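Local coordinates for protein GH3 beta-N-acetylglucosaminidase (Paenibacillaceae, PDB 6K5J) that hydrolyses terminal beta-linked N-acetylglucosamine residues as a family 3 glycoside hydrolase, probably releasing them from chitin-derived oligosaccharides, at residues Val392-Val397 against Val424-Ile429; Leu407-Thr412 against Tyr503-Ser508; Val451-Tyr456 against Ala466-Leu471. One frame throughout, in Å; residues are numbered along the deposited sequence.

Contact 1: Val392-Val397 against Val424-Ile429; sequences VVWPEV and VNEQTI
V392 pairs through both of its backbone polar atoms: its N donates to N425 O, and its O accepts from Q427 N, 2.8 Å away and almost in line with the carbonyl. Its side chain stands on the face shared with W394, E426 and T428. There CG2 meets V424 CG1, while CG1, anti to the backbone N (chi1 177°), lies 3.4 Å from E426 OE2. V393 faces the other way, where its CG1 crosses the end of I429 and touches CD1 at 3.6 Å; its own N and O turn to strand 450-455. W394 resumes the ladder, its N bonded to Q427 O with an N-H...O angle of 172° and its O receiving I429 N at 2.8 Å. The side chains of W394 and E426 run alongside each other, ring and carboxylate planes 46° apart, and T428 OG1 sits at the indole edge, near its plane, 3.9 Å from W394 CD1. The E426 carboxylate is held from beyond the pair, OE1 by T412 OG1 and OE2 by G414 N at the start of helix 413-419, which would probably stabilise a negative charge lying against V392 and W394. P395 has no N-H to give and contributes a CA-H...O contact to I429 O, 3.2 Å from P395 CA. E396 N donates to that same oxygen, and the ladder continues from E396 to V431; the E396 side chain crosses T428 CG2 at about a right angle, CD 3.5 Å from this methyl, and carries its carboxylate to a salt bridge with R398. Parallel strands 390-396 and 424-430, linked through helix 413-419, form a beta-alpha-beta unit at one border of the six-stranded sheet, typical of the alpha/beta sandwich domain following the TIM barrel in many family 3 glycosidases.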
# COMPACT_ATOMS: atom_id res chain seq x y z
N VAL A 392 -7.72 16.10 22.74
CA VAL A 392 -7.54 15.23 21.59
C VAL A 392 -6.71 14.03 22.03
O VAL A 392 -5.60 14.19 22.57
CB VAL A 392 -6.87 15.95 20.42
CG1 VAL A 392 -6.63 14.97 19.25
CG2 VAL A 392 -7.73 17.15 19.97
N VAL A 393 -7.24 12.83 21.80
CA VAL A 393 -6.53 11.59 22.08
C VAL A 393 -5.94 11.08 20.77
O VAL A 393 -6.68 10.76 19.83
CB VAL A 393 -7.46 10.55 22.73
CG1 VAL A 393 -6.67 9.32 23.17
CG2 VAL A 393 -8.18 11.16 23.92
N TRP A 394 -4.62 11.03 20.69
CA TRP A 394 -3.93 10.79 19.43
C TRP A 394 -3.20 9.46 19.50
O TRP A 394 -2.33 9.28 20.37
CB TRP A 394 -2.96 11.92 19.10
CG TRP A 394 -2.22 11.70 17.81
CD1 TRP A 394 -0.93 11.27 17.66
CD2 TRP A 394 -2.74 11.89 16.48
NE1 TRP A 394 -0.62 11.16 16.32
CE2 TRP A 394 -1.71 11.54 15.58
CE3 TRP A 394 -3.97 12.30 15.97
CZ2 TRP A 394 -1.87 11.61 14.19
CZ3 TRP A 394 -4.13 12.37 14.59
CH2 TRP A 394 -3.08 12.02 13.72
N PRO A 395 -3.50 8.51 18.61
CA PRO A 395 -2.85 7.19 18.67
C PRO A 395 -1.57 7.15 17.85
O PRO A 395 -1.44 7.79 16.81
CB PRO A 395 -3.92 6.27 18.06
CG PRO A 395 -4.54 7.15 16.97
CD PRO A 395 -4.48 8.59 17.51
N GLU A 396 -0.61 6.36 18.34
CA GLU A 396 0.63 6.17 17.60
C GLU A 396 0.97 4.69 17.57
O GLU A 396 0.80 3.98 18.57
CB GLU A 396 1.80 6.98 18.21
CG GLU A 396 2.23 6.54 19.60
CD GLU A 396 3.54 7.17 20.07
OE1 GLU A 396 4.09 8.06 19.37
OE2 GLU A 396 4.03 6.77 21.15
N VAL A 397 1.40 4.22 16.40
CA VAL A 397 1.87 2.85 16.26
C VAL A 397 3.23 2.73 16.93
O VAL A 397 4.14 3.53 16.68
CB VAL A 397 1.92 2.45 14.78
CG1 VAL A 397 2.57 1.07 14.62
CG2 VAL A 397 0.52 2.45 14.17
N VAL A 424 -6.06 23.33 22.86
CA VAL A 424 -6.01 21.89 22.66
C VAL A 424 -5.03 21.28 23.65
O VAL A 424 -3.89 21.73 23.78
CB VAL A 424 -5.62 21.54 21.22
CG1 VAL A 424 -5.40 20.05 21.06
CG2 VAL A 424 -6.69 22.05 20.23
N ASN A 425 -5.47 20.23 24.34
CA ASN A 425 -4.59 19.32 25.05
C ASN A 425 -4.55 18.03 24.23
O ASN A 425 -5.50 17.25 24.27
CB ASN A 425 -5.11 19.08 26.47
CG ASN A 425 -4.17 18.23 27.31
OD1 ASN A 425 -3.30 17.54 26.78
ND2 ASN A 425 -4.32 18.31 28.63
N GLU A 426 -3.46 17.81 23.49
CA GLU A 426 -3.31 16.58 22.71
C GLU A 426 -2.46 15.56 23.46
O GLU A 426 -1.27 15.80 23.70
CB GLU A 426 -2.70 16.84 21.33
CG GLU A 426 -2.72 15.59 20.45
CD GLU A 426 -2.51 15.90 18.98
OE1 GLU A 426 -1.46 16.48 18.64
OE2 GLU A 426 -3.41 15.57 18.17
N GLN A 427 -3.06 14.42 23.78
CA GLN A 427 -2.40 13.34 24.49
C GLN A 427 -2.16 12.18 23.53
O GLN A 427 -3.10 11.65 22.94
CB GLN A 427 -3.26 12.88 25.67
CG GLN A 427 -3.38 13.91 26.78
CD GLN A 427 -2.07 14.13 27.51
OE1 GLN A 427 -1.32 13.18 27.75
NE2 GLN A 427 -1.77 15.39 27.85
N THR A 428 -0.90 11.79 23.39
CA THR A 428 -0.55 10.67 22.52
C THR A 428 -0.56 9.38 23.32
O THR A 428 0.07 9.29 24.39
CB THR A 428 0.82 10.87 21.88
OG1 THR A 428 0.79 12.05 21.08
CG2 THR A 428 1.19 9.66 21.00
N ILE A 429 -1.27 8.38 22.81
CA ILE A 429 -1.35 7.07 23.45
C ILE A 429 -1.04 6.01 22.40
O ILE A 429 -1.06 6.26 21.20
CB ILE A 429 -2.72 6.82 24.10
CG1 ILE A 429 -3.81 6.68 23.03
CG2 ILE A 429 -3.04 7.94 25.10
CD1 ILE A 429 -5.14 6.14 23.57

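Contact 2: Leu407-Thr412 against Tyr503-Ser508; sequences LPRKET and YENTPS
R409 and N505 join two loops that each run into a helix, T412 and T506 being the N-caps of helices 413-419 and 507-517 at one end of the six-stranded alpha/beta sheet. Among the direct polar contacts, R409 NE donates to N505 OD1 at 2.8 Å, with the oxygen near the guanidinium plane but the donor well above the amide plane. The two flat groups are thus turned 79° apart, and NH2 adds only a weak bond to the same oxygen; NH2 is also bonded to G87 O. Apolar cover comes from T506, whose CA and CG2 lie over one guanidinium face, and from L407 CG over the opposite face. Nearby, E411 crosses P507 obliquely: CB meets P507 CB at 3.8 Å, and the chain, bent at chi2 (90°), brings OE1 to 3.6 Å from P507 CG. Two waters complete the joint. One donates to L407 O and accepts from N505 ND2, so both ends of the N505 amide are engaged. The other donates to two backbone carbonyls, standing 2.8 Å from E411 O and 2.8 Å from N505 O.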
# COMPACT_ATOMS: atom_id res chain seq x y z
N LEU A 407 5.30 5.15 12.05
CA LEU A 407 5.33 6.24 11.08
C LEU A 407 4.83 7.48 11.80
O LEU A 407 3.64 7.80 11.77
CB LEU A 407 4.47 5.90 9.86
CG LEU A 407 4.41 6.88 8.69
CD1 LEU A 407 5.75 7.57 8.55
CD2 LEU A 407 4.04 6.13 7.41
N PRO A 408 5.73 8.21 12.46
CA PRO A 408 5.29 9.37 13.26
C PRO A 408 4.73 10.46 12.37
O PRO A 408 5.20 10.68 11.24
CB PRO A 408 6.57 9.82 13.97
CG PRO A 408 7.68 9.39 13.05
CD PRO A 408 7.20 8.11 12.40
N ARG A 409 3.70 11.13 12.87
CA ARG A 409 3.04 12.22 12.16
C ARG A 409 3.15 13.48 13.00
O ARG A 409 2.69 13.51 14.15
CB ARG A 409 1.57 11.88 11.89
CG ARG A 409 1.36 10.56 11.15
CD ARG A 409 1.64 10.67 9.65
NE ARG A 409 0.96 9.60 8.92
CZ ARG A 409 1.20 9.27 7.65
NH1 ARG A 409 2.13 9.90 6.93
NH2 ARG A 409 0.52 8.27 7.10
N LYS A 410 3.73 14.53 12.43
CA LYS A 410 3.79 15.82 13.11
C LYS A 410 2.48 16.60 12.97
O LYS A 410 2.03 17.25 13.93
CB LYS A 410 4.96 16.65 12.58
CG LYS A 410 5.15 17.98 13.31
CD LYS A 410 5.96 18.95 12.47
CE LYS A 410 5.08 20.02 11.84
NZ LYS A 410 4.94 21.20 12.74
N GLU A 411 1.87 16.57 11.79
CA GLU A 411 0.65 17.34 11.54
C GLU A 411 -0.57 16.53 11.99
O GLU A 411 -1.35 16.01 11.19
CB GLU A 411 0.56 17.74 10.07
CG GLU A 411 1.66 18.70 9.60
CD GLU A 411 2.89 17.99 9.06
OE1 GLU A 411 3.00 16.75 9.17
OE2 GLU A 411 3.76 18.69 8.50
N THR A 412 -0.69 16.41 13.31
CA THR A 412 -1.77 15.69 13.96
C THR A 412 -3.07 16.49 13.89
O THR A 412 -3.09 17.66 13.50
CB THR A 412 -1.43 15.43 15.43
OG1 THR A 412 -1.33 16.69 16.11
CG2 THR A 412 -0.10 14.67 15.56
N TYR A 503 -9.99 7.64 7.18
CA TYR A 503 -9.35 6.57 6.41
C TYR A 503 -7.82 6.60 6.46
O TYR A 503 -7.17 5.77 5.80
CB TYR A 503 -9.81 6.58 4.93
CG TYR A 503 -11.31 6.69 4.81
CD1 TYR A 503 -12.12 5.57 4.97
CD2 TYR A 503 -11.93 7.92 4.57
CE1 TYR A 503 -13.50 5.66 4.88
CE2 TYR A 503 -13.31 8.02 4.48
CZ TYR A 503 -14.09 6.88 4.62
OH TYR A 503 -15.46 6.97 4.53
N GLU A 504 -7.22 7.52 7.21
CA GLU A 504 -5.77 7.66 7.29
C GLU A 504 -5.48 8.77 8.29
O GLU A 504 -6.38 9.53 8.68
CB GLU A 504 -5.13 7.96 5.93
CG GLU A 504 -5.67 9.22 5.29
CD GLU A 504 -5.24 9.36 3.85
OE1 GLU A 504 -5.12 8.32 3.15
OE2 GLU A 504 -5.00 10.50 3.43
N ASN A 505 -4.21 8.86 8.72
CA ASN A 505 -3.77 9.91 9.63
C ASN A 505 -2.77 10.86 8.96
O ASN A 505 -1.90 11.43 9.62
CB ASN A 505 -3.18 9.31 10.91
CG ASN A 505 -1.88 8.56 10.67
OD1 ASN A 505 -1.45 8.38 9.53
ND2 ASN A 505 -1.24 8.11 11.75
N THR A 506 -2.89 11.02 7.64
CA THR A 506 -2.01 11.89 6.87
C THR A 506 -2.20 13.36 7.26
O THR A 506 -3.23 13.72 7.83
CB THR A 506 -2.31 11.75 5.39
OG1 THR A 506 -3.68 12.10 5.16
CG2 THR A 506 -2.06 10.33 4.91
N PRO A 507 -1.23 14.22 6.92
CA PRO A 507 -1.42 15.66 7.21
C PRO A 507 -2.70 16.22 6.61
O PRO A 507 -3.44 16.93 7.30
CB PRO A 507 -0.16 16.30 6.61
CG PRO A 507 0.88 15.23 6.74
CD PRO A 507 0.13 13.94 6.43
N SER A 508 -2.98 15.92 5.33
CA SER A 508 -4.14 16.52 4.68
C SER A 508 -5.45 15.97 5.23
O SER A 508 -6.45 16.69 5.25
CB SER A 508 -4.07 16.34 3.16
OG SER A 508 -4.17 14.97 2.80
O HOH W 1 1.26 6.39 11.61
O HOH W 2 -0.38 13.75 9.86

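Contact 3: Val451-Tyr456 against Ala466-Leu471; sequences VVVVSY and ALIEAL
V453 is the centre of the close-packed part, its two methyls dividing the work between two helix residues. CG1, anti to the backbone N (chi1 178°), meets I468 CG1 at 3.8 Å, and CG2 reaches L471 CD1 at 3.7 Å. One valine thereby touches two side chains a little under one helical turn apart, crossing both obliquely. I468 goes on along the strand: CG1 is anti to the carbonyl carbon (chi1 -65°) and the chain extends beyond it, which puts CD1 over S455 CB at 3.9 Å. At this end the strand turns polar, and S455 OG is bonded to D489 OD2, leaving CB to meet the isoleucine.

Helix 462-472 runs back over strand 450-455, their short axes 158° apart and 10.4 Å from each other at closest approach. Together with strand 478-483 they make a right-handed beta-alpha-beta crossover, and the alternating strand residues V451, V453 and S455 meet the helix, while V454 faces away toward W394 and P395.

Packing is looser at the start of the strand, where V451 CG1 comes only to 4.3 Å from L471 CD1. L471 also touches I441 and S445 of helix 435-447, whereas I468, farther along, reaches V481 of strand 478-483. The far side of the helix is more open to solvent. A466 is exposed there, and E469, partly exposed, takes no part in the contact, its OE1 bonded to T495 OG1.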
# COMPACT_ATOMS: atom_id res chain seq x y z
N VAL A 451 -14.07 16.11 24.16
CA VAL A 451 -13.08 15.08 23.87
C VAL A 451 -13.25 14.61 22.43
O VAL A 451 -14.36 14.25 22.02
CB VAL A 451 -13.19 13.89 24.84
CG1 VAL A 451 -12.11 12.85 24.52
CG2 VAL A 451 -13.05 14.37 26.30
N VAL A 452 -12.16 14.61 21.67
CA VAL A 452 -12.09 13.97 20.36
C VAL A 452 -11.08 12.84 20.46
O VAL A 452 -9.88 13.09 20.63
CB VAL A 452 -11.68 14.94 19.24
CG1 VAL A 452 -11.71 14.20 17.89
CG2 VAL A 452 -12.57 16.18 19.21
N VAL A 453 -11.54 11.61 20.30
CA VAL A 453 -10.63 10.48 20.17
C VAL A 453 -10.43 10.20 18.70
O VAL A 453 -11.40 9.96 17.96
CB VAL A 453 -11.15 9.23 20.89
CG1 VAL A 453 -10.16 8.08 20.67
CG2 VAL A 453 -11.33 9.51 22.36
N VAL A 454 -9.18 10.25 18.26
CA VAL A 454 -8.80 9.71 16.96
C VAL A 454 -8.56 8.22 17.17
O VAL A 454 -7.64 7.83 17.89
CB VAL A 454 -7.58 10.43 16.39
CG1 VAL A 454 -7.18 9.80 15.06
CG2 VAL A 454 -7.87 11.91 16.19
N SER A 455 -9.40 7.38 16.58
CA SER A 455 -9.20 5.94 16.70
C SER A 455 -8.32 5.44 15.56
O SER A 455 -8.18 6.07 14.51
CB SER A 455 -10.54 5.19 16.73
OG SER A 455 -11.21 5.20 15.47
N TYR A 456 -7.70 4.29 15.79
CA TYR A 456 -6.76 3.71 14.83
C TYR A 456 -6.91 2.20 14.92
O TYR A 456 -6.33 1.56 15.81
CB TYR A 456 -5.34 4.18 15.12
CG TYR A 456 -4.30 3.78 14.09
CD1 TYR A 456 -3.87 2.46 13.98
CD2 TYR A 456 -3.73 4.72 13.24
CE1 TYR A 456 -2.91 2.09 13.03
CE2 TYR A 456 -2.76 4.36 12.31
CZ TYR A 456 -2.36 3.05 12.21
OH TYR A 456 -1.41 2.69 11.29
N ALA A 466 -12.23 -0.22 24.36
CA ALA A 466 -12.81 -0.14 25.70
C ALA A 466 -12.66 1.26 26.28
O ALA A 466 -13.59 1.77 26.92
CB ALA A 466 -12.16 -1.18 26.61
N LEU A 467 -11.51 1.90 26.07
CA LEU A 467 -11.34 3.29 26.50
C LEU A 467 -12.38 4.18 25.84
O LEU A 467 -13.02 5.01 26.51
CB LEU A 467 -9.93 3.78 26.17
CG LEU A 467 -9.67 5.28 26.33
CD1 LEU A 467 -9.99 5.73 27.75
CD2 LEU A 467 -8.23 5.63 25.98
N ILE A 468 -12.57 4.03 24.53
CA ILE A 468 -13.54 4.86 23.82
C ILE A 468 -14.95 4.63 24.35
O ILE A 468 -15.70 5.58 24.61
CB ILE A 468 -13.47 4.59 22.30
CG1 ILE A 468 -12.13 5.03 21.74
CG2 ILE A 468 -14.61 5.31 21.62
CD1 ILE A 468 -11.86 4.53 20.31
N GLU A 469 -15.33 3.36 24.50
CA GLU A 469 -16.66 3.05 25.04
C GLU A 469 -16.83 3.59 26.45
O GLU A 469 -17.93 4.01 26.83
CB GLU A 469 -16.90 1.54 25.00
CG GLU A 469 -17.35 1.02 23.62
CD GLU A 469 -18.79 1.36 23.29
OE1 GLU A 469 -19.70 0.79 23.94
OE2 GLU A 469 -19.02 2.20 22.39
N ALA A 470 -15.76 3.60 27.24
CA ALA A 470 -15.83 4.17 28.59
C ALA A 470 -16.11 5.67 28.53
O ALA A 470 -16.98 6.19 29.25
CB ALA A 470 -14.54 3.89 29.35
N LEU A 471 -15.37 6.38 27.68
CA LEU A 471 -15.59 7.81 27.52
C LEU A 471 -16.99 8.09 27.00
O LEU A 471 -17.61 9.10 27.36
CB LEU A 471 -14.54 8.41 26.57
CG LEU A 471 -13.09 8.36 27.03
CD1 LEU A 471 -12.15 8.78 25.89
CD2 LEU A 471 -12.91 9.29 28.23

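Contacts 1 and 3 belong to one sheet: strands 390-396 and 450-455 are neighbours, and V393 N and O bond to V452 O and V454 N. Contact 3, whose touching residues are all buried, has carbon-to-carbon packing of helix on strand and no hydrogen bond across it, whereas contact 1 is a backbone ladder at the sheet border, only partly buried. Contact 2, also partly buried, has neither pattern; it joins loops through a guanidinium-amide pair and waters. It meets contact 1 at W394, whose ring packs on T412, R409 and N505, and the two also share the E426-T412 pair. Contact 3 approaches contact 2 only through Y456, beside N505.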